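Local coordinates for nisin biosynthesis protein NisC (PDB 2G0D) that catalyses, as the nisin cyclase, thioether ring formation in the nisin precursor peptide, using a zinc-containing site within an alpha toroid, at residues K103-L106 with D107-R111; E65-V68 with S69-T73. One frame throughout, in Å; residues are numbered along the deposited sequence.

Interaction 1 of 2, residues K103-L106 with D107-R111; sequences KNLL and DSLNR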
ATOM      1  N   LYS A 103      16.849  -0.206  17.300  1.00 37.24           N
ATOM      2  CA  LYS A 103      16.057   0.818  17.973  1.00 37.87           C
ATOM      3  C   LYS A 103      16.638   2.219  17.734  1.00 36.63           C
ATOM      4  O   LYS A 103      15.891   3.167  17.493  1.00 36.50           O
ATOM      5  CB  LYS A 103      15.937   0.512  19.481  1.00 37.77           C
ATOM      6  CG  LYS A 103      15.343   1.654  20.302  1.00 39.55           C
ATOM      7  CD  LYS A 103      15.233   1.338  21.813  1.00 40.01           C
ATOM      8  CE  LYS A 103      13.837   0.776  22.171  1.00 44.54           C
ATOM      9  NZ  LYS A 103      13.838  -0.699  22.464  1.00 46.32           N
ATOM     10  N   ASN A 104      17.961   2.342  17.791  1.00 35.93           N
ATOM     11  CA  ASN A 104      18.616   3.626  17.530  1.00 35.37           C
ATOM     12  C   ASN A 104      18.322   4.114  16.124  1.00 34.17           C
ATOM     13  O   ASN A 104      17.947   5.259  15.936  1.00 33.80           O
ATOM     14  CB  ASN A 104      20.135   3.554  17.761  1.00 35.99           C
ATOM     15  CG  ASN A 104      20.513   3.626  19.237  1.00 37.99           C
ATOM     16  OD1 ASN A 104      19.671   3.888  20.110  1.00 40.15           O
ATOM     17  ND2 ASN A 104      21.788   3.388  19.523  1.00 39.56           N
ATOM     18  N   LEU A 105      18.455   3.222  15.144  1.00 33.27           N
ATOM     19  CA  LEU A 105      18.126   3.543  13.759  1.00 32.08           C
ATOM     20  C   LEU A 105      16.651   3.917  13.582  1.00 31.49           C
ATOM     21  O   LEU A 105      16.340   4.896  12.914  1.00 31.04           O
ATOM     22  CB  LEU A 105      18.510   2.385  12.828  1.00 32.65           C
ATOM     23  CG  LEU A 105      18.300   2.575  11.315  1.00 33.07           C
ATOM     24  CD1 LEU A 105      18.967   3.895  10.793  1.00 30.21           C
ATOM     25  CD2 LEU A 105      18.808   1.365  10.539  1.00 32.23           C
ATOM     26  N   LEU A 106      15.747   3.141  14.174  1.00 30.91           N
ATOM     27  CA  LEU A 106      14.301   3.405  14.046  1.00 30.85           C
ATOM     28  C   LEU A 106      13.908   4.779  14.640  1.00 31.26           C
ATOM     29  O   LEU A 106      13.129   5.508  14.035  1.00 31.41           O
ATOM     30  CB  LEU A 106      13.475   2.271  14.673  1.00 30.28           C
ATOM     31  CG  LEU A 106      13.406   0.970  13.841  1.00 30.32           C
ATOM     32  CD1 LEU A 106      13.007  -0.258  14.674  1.00 28.39           C
ATOM     33  CD2 LEU A 106      12.416   1.151  12.680  1.00 27.59           C
ATOM     34  N   ASP A 107      14.469   5.118  15.805  1.00 31.17           N
ATOM     35  CA  ASP A 107      14.249   6.425  16.446  1.00 31.43           C
ATOM     36  C   ASP A 107      14.663   7.603  15.564  1.00 30.81           C
ATOM     37  O   ASP A 107      13.925   8.577  15.451  1.00 30.26           O
ATOM     38  CB  ASP A 107      14.971   6.502  17.805  1.00 31.53           C
ATOM     39  CG  ASP A 107      14.305   5.649  18.871  1.00 33.14           C
ATOM     40  OD1 ASP A 107      13.141   5.216  18.669  1.00 36.85           O
ATOM     41  OD2 ASP A 107      14.944   5.397  19.911  1.00 34.15           O
ATOM     42  N   SER A 108      15.837   7.494  14.942  1.00 30.82           N
ATOM     43  CA  SER A 108      16.311   8.475  13.961  1.00 30.86           C
ATOM     44  C   SER A 108      15.353   8.611  12.800  1.00 29.37           C
ATOM     45  O   SER A 108      14.989   9.720  12.400  1.00 29.28           O
ATOM     46  CB  SER A 108      17.669   8.070  13.403  1.00 30.92           C
ATOM     47  OG  SER A 108      18.576   7.904  14.458  1.00 36.52           O
ATOM     48  N   LEU A 109      14.970   7.473  12.246  1.00 28.84           N
ATOM     49  CA  LEU A 109      14.016   7.458  11.134  1.00 28.27           C
ATOM     50  C   LEU A 109      12.714   8.137  11.525  1.00 27.64           C
ATOM     51  O   LEU A 109      12.217   8.966  10.791  1.00 27.56           O
ATOM     52  CB  LEU A 109      13.794   6.031  10.616  1.00 28.10           C
ATOM     53  CG  LEU A 109      14.997   5.413   9.902  1.00 27.82           C
ATOM     54  CD1 LEU A 109      14.853   3.916   9.799  1.00 28.59           C
ATOM     55  CD2 LEU A 109      15.221   6.051   8.531  1.00 27.63           C
ATOM     56  N   ASN A 110      12.184   7.798  12.696  1.00 27.85           N
ATOM     57  CA  ASN A 110      10.922   8.367  13.202  1.00 27.69           C
ATOM     58  C   ASN A 110      10.951   9.886  13.402  1.00 27.72           C
ATOM     59  O   ASN A 110      10.017  10.600  13.021  1.00 26.91           O
ATOM     60  CB  ASN A 110      10.521   7.669  14.505  1.00 28.14           C
ATOM     61  CG  ASN A 110      10.143   6.199  14.301  1.00 29.14           C
ATOM     62  OD1 ASN A 110       9.889   5.765  13.180  1.00 28.32           O
ATOM     63  ND2 ASN A 110      10.096   5.434  15.398  1.00 29.00           N
ATOM     64  N   ARG A 111      12.033  10.382  14.011  1.00 28.63           N
ATOM     65  CA  ARG A 111      12.217  11.817  14.192  1.00 28.41           C
ATOM     66  C   ARG A 111      12.355  12.504  12.839  1.00 27.75           C
ATOM     67  O   ARG A 111      11.755  13.548  12.606  1.00 27.05           O
ATOM     68  CB  ARG A 111      13.426  12.125  15.110  1.00 30.48           C
ATOM     69  CG  ARG A 111      13.308  11.568  16.560  1.00 33.45           C
ATOM     70  CD  ARG A 111      11.833  11.287  17.043  1.00 41.20           C
ATOM     71  NE  ARG A 111      11.775  11.004  18.479  1.00 43.32           N
ATOM     72  CZ  ARG A 111      11.226  11.800  19.401  1.00 49.57           C
ATOM     73  NH1 ARG A 111      10.616  12.939  19.064  1.00 51.83           N
ATOM     74  NH2 ARG A 111      11.271  11.447  20.684  1.00 50.79           N
TER
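The carbonyl oxygen of Asn104 is gripped twice by Ser108, one turn further along the helix. The backbone N of Ser108 donates to Asn104 O at 3.2 Å in a nearly straight bond (167° at the hydrogen), while Ser108 OG donates to that same oxygen at 3.1 Å. The two donors arrive from opposite faces of the carbonyl plane. OG gets there because it sits beside its own backbone N (chi1 -56°), and serine suits this exposed position because its short hydroxyl can fold back onto the preceding turn. Regular i to i+4 bonds flank this pair: Asp107 N to Lys103 O at 2.9 Å, and Asn110 N to Leu106 O at 2.8 Å.

Helix 100-122 belongs to the alpha toroid of the LanC family, and this part of it is amphipathic. On one flank, Leu105 and Leu109 cross obliquely, with Leu105 CG 4.0 Å from Leu109 CD1. Leu105 continues onto Ile64 and Val68 of helix 53-74. Leucine fits because its branched apolar end can touch its own helix and the neighbouring one at once; buried Leu106 packs instead on Ala89 and Ile92 of helix 85-92.

Lys103 and Asp107 run alongside each other and touch through Lys103 CG and Asp107 OD2 at 3.8 Å, but their charges remain well apart, NZ lying 6.7 Å from OD2. Each ion has its own outside partner: Lys103 NZ forms a salt bridge with Glu97, and Asp107 OD1 one with Arg96. Buried Asn110 has its amide oxygen satisfied by a hydrogen bond with Tyr146 OH.

Interaction 2 of 2, residues E65-V68 with S69-T73; sequences EYIV and SKLST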
ATOM      1  N   GLU A  65      23.422  -2.335   7.565  1.00 36.20           N
ATOM      2  CA  GLU A  65      24.627  -1.536   7.709  1.00 37.17           C
ATOM      3  C   GLU A  65      24.927  -0.780   6.415  1.00 36.62           C
ATOM      4  O   GLU A  65      25.267   0.409   6.450  1.00 36.39           O
ATOM      5  CB  GLU A  65      25.821  -2.363   8.201  1.00 37.97           C
ATOM      6  CG  GLU A  65      25.808  -2.620   9.732  1.00 40.92           C
ATOM      7  CD  GLU A  65      25.556  -1.357  10.596  1.00 46.75           C
ATOM      8  OE1 GLU A  65      26.525  -0.569  10.850  1.00 47.28           O
ATOM      9  OE2 GLU A  65      24.387  -1.165  11.046  1.00 47.47           O
ATOM     10  N   TYR A  66      24.744  -1.448   5.279  1.00 36.03           N
ATOM     11  CA  TYR A  66      24.898  -0.787   3.984  1.00 35.78           C
ATOM     12  C   TYR A  66      23.919   0.376   3.834  1.00 36.25           C
ATOM     13  O   TYR A  66      24.274   1.402   3.271  1.00 36.10           O
ATOM     14  CB  TYR A  66      24.728  -1.783   2.846  1.00 35.74           C
ATOM     15  CG  TYR A  66      24.855  -1.198   1.467  1.00 35.36           C
ATOM     16  CD1 TYR A  66      26.094  -1.136   0.833  1.00 36.94           C
ATOM     17  CD2 TYR A  66      23.734  -0.728   0.777  1.00 36.46           C
ATOM     18  CE1 TYR A  66      26.223  -0.603  -0.449  1.00 36.81           C
ATOM     19  CE2 TYR A  66      23.835  -0.213  -0.509  1.00 35.96           C
ATOM     20  CZ  TYR A  66      25.099  -0.149  -1.121  1.00 37.38           C
ATOM     21  OH  TYR A  66      25.242   0.359  -2.401  1.00 35.93           O
ATOM     22  N   ILE A  67      22.685   0.212   4.319  1.00 36.51           N
ATOM     23  CA  ILE A  67      21.715   1.308   4.292  1.00 36.57           C
ATOM     24  C   ILE A  67      22.120   2.510   5.166  1.00 37.12           C
ATOM     25  O   ILE A  67      22.089   3.645   4.683  1.00 37.01           O
ATOM     26  CB  ILE A  67      20.264   0.853   4.645  1.00 36.33           C
ATOM     27  CG1 ILE A  67      19.630   0.049   3.487  1.00 35.42           C
ATOM     28  CG2 ILE A  67      19.400   2.064   4.977  1.00 35.41           C
ATOM     29  CD1 ILE A  67      18.311  -0.606   3.862  1.00 35.88           C
ATOM     30  N   VAL A  68      22.474   2.289   6.436  1.00 38.07           N
ATOM     31  CA  VAL A  68      22.852   3.440   7.289  1.00 38.99           C
ATOM     32  C   VAL A  68      24.082   4.187   6.749  1.00 39.61           C
ATOM     33  O   VAL A  68      24.142   5.423   6.786  1.00 39.60           O
ATOM     34  CB  VAL A  68      22.883   3.158   8.860  1.00 39.61           C
ATOM     35  CG1 VAL A  68      22.703   1.681   9.219  1.00 39.46           C
ATOM     36  CG2 VAL A  68      24.129   3.775   9.548  1.00 38.75           C
ATOM     37  N   SER A  69      25.024   3.440   6.185  1.00 40.30           N
ATOM     38  CA  SER A  69      26.198   4.034   5.565  1.00 41.20           C
ATOM     39  C   SER A  69      25.832   4.983   4.421  1.00 41.40           C
ATOM     40  O   SER A  69      26.443   6.055   4.278  1.00 41.09           O
ATOM     41  CB  SER A  69      27.141   2.944   5.073  1.00 41.34           C
ATOM     42  OG  SER A  69      27.846   3.394   3.938  1.00 43.82           O
ATOM     43  N   LYS A  70      24.840   4.590   3.618  1.00 41.56           N
ATOM     44  CA  LYS A  70      24.384   5.412   2.490  1.00 42.00           C
ATOM     45  C   LYS A  70      23.574   6.613   2.949  1.00 42.46           C
ATOM     46  O   LYS A  70      23.598   7.659   2.298  1.00 42.68           O
ATOM     47  CB  LYS A  70      23.545   4.593   1.503  1.00 42.11           C
ATOM     48  CG  LYS A  70      24.323   3.580   0.687  1.00 41.83           C
ATOM     49  CD  LYS A  70      25.453   4.239  -0.087  1.00 42.16           C
ATOM     50  CE  LYS A  70      26.259   3.215  -0.845  1.00 43.13           C
ATOM     51  NZ  LYS A  70      25.539   2.886  -2.096  1.00 43.59           N
ATOM     52  N   LEU A  71      22.843   6.439   4.052  1.00 42.84           N
ATOM     53  CA  LEU A  71      22.029   7.489   4.658  1.00 43.29           C
ATOM     54  C   LEU A  71      22.939   8.532   5.267  1.00 44.01           C
ATOM     55  O   LEU A  71      22.708   9.724   5.110  1.00 43.79           O
ATOM     56  CB  LEU A  71      21.114   6.932   5.760  1.00 42.44           C
ATOM     57  CG  LEU A  71      19.823   6.151   5.449  1.00 42.42           C
ATOM     58  CD1 LEU A  71      19.054   5.832   6.725  1.00 40.30           C
ATOM     59  CD2 LEU A  71      18.932   6.885   4.466  1.00 40.57           C
ATOM     60  N   SER A  72      23.974   8.068   5.969  1.00 45.10           N
ATOM     61  CA  SER A  72      24.896   8.965   6.650  1.00 46.31           C
ATOM     62  C   SER A  72      25.623   9.871   5.647  1.00 46.73           C
ATOM     63  O   SER A  72      25.885  11.033   5.940  1.00 46.54           O
ATOM     64  CB  SER A  72      25.896   8.177   7.501  1.00 46.49           C
ATOM     65  OG  SER A  72      27.045   7.835   6.744  1.00 47.32           O
ATOM     66  N   THR A  73      25.911   9.331   4.462  1.00 47.46           N
ATOM     67  CA  THR A  73      26.624  10.069   3.416  1.00 48.03           C
ATOM     68  C   THR A  73      25.720  10.991   2.596  1.00 48.18           C
ATOM     69  O   THR A  73      26.137  12.088   2.227  1.00 48.48           O
ATOM     70  CB  THR A  73      27.382   9.109   2.459  1.00 48.12           C
ATOM     71  OG1 THR A  73      28.324   8.323   3.205  1.00 48.73           O
ATOM     72  CG2 THR A  73      28.133   9.887   1.364  1.00 48.15           C
TER
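Lys70 arches over the ring of Tyr66, one turn back in helix 53-74. Its CG stands 4.0 Å above the ring plane, offset toward the rim, and farther out Lys70 CE comes within 3.8 Å of Tyr66 CE1. From the same face of the ring as CG, Lys70 NZ donates to Tyr66 OH (2.6 Å), well out of the ring plane, although this oxygen is less surely placed, so the short distance is doubtful. Two bends, at chi2 (-56°) and chi4 (81°), curl the lysine back toward the hydroxyl.

Beside this pair, Ile67 CG2 and Leu71 CG pack at 4.1 Å, the two side chains pointing the same way; Ile67 is buried against Leu37 and Ile41 of helix 37-45. Main-chain bonds set the spacing, with Ser72 N reaching Val68 O at 2.8 Å. Near the end of the helix, Ser72 OG also donates to Ser69 O (3.1 Å), coming from above the carbonyl plane.

Tyrosine and lysine suit a surface turn of this alpha toroid, since each offers an apolar length ending in a polar atom. Lys70 NZ also forms a salt bridge with Glu30, whose carboxylate would be expected to favour the charged ammonium form of the lysine.

Interaction 2 comes first along the chain, on helix 53-74, and interaction 1 follows on helix 100-122, with helix 85-92 between them in sequence. Their centres are about 13 Å apart, on the same side of the chain's centre and about 25 and 22 Å from it. The two helices meet through apolar side chains: Leu105 CD2 lies 4.1 Å from Val68 CG1, and Leu109 CD2 4.2 Å from Leu71 CD1. Each contact lies within a single helix and spans a little over two turns; the leucines of interaction 1, packed on Val68 and Leu71, join helix 100-122 to helix 53-74. Neither contains any of the zinc ligands Cys278, Cys324 and His325, which come much later in the sequence.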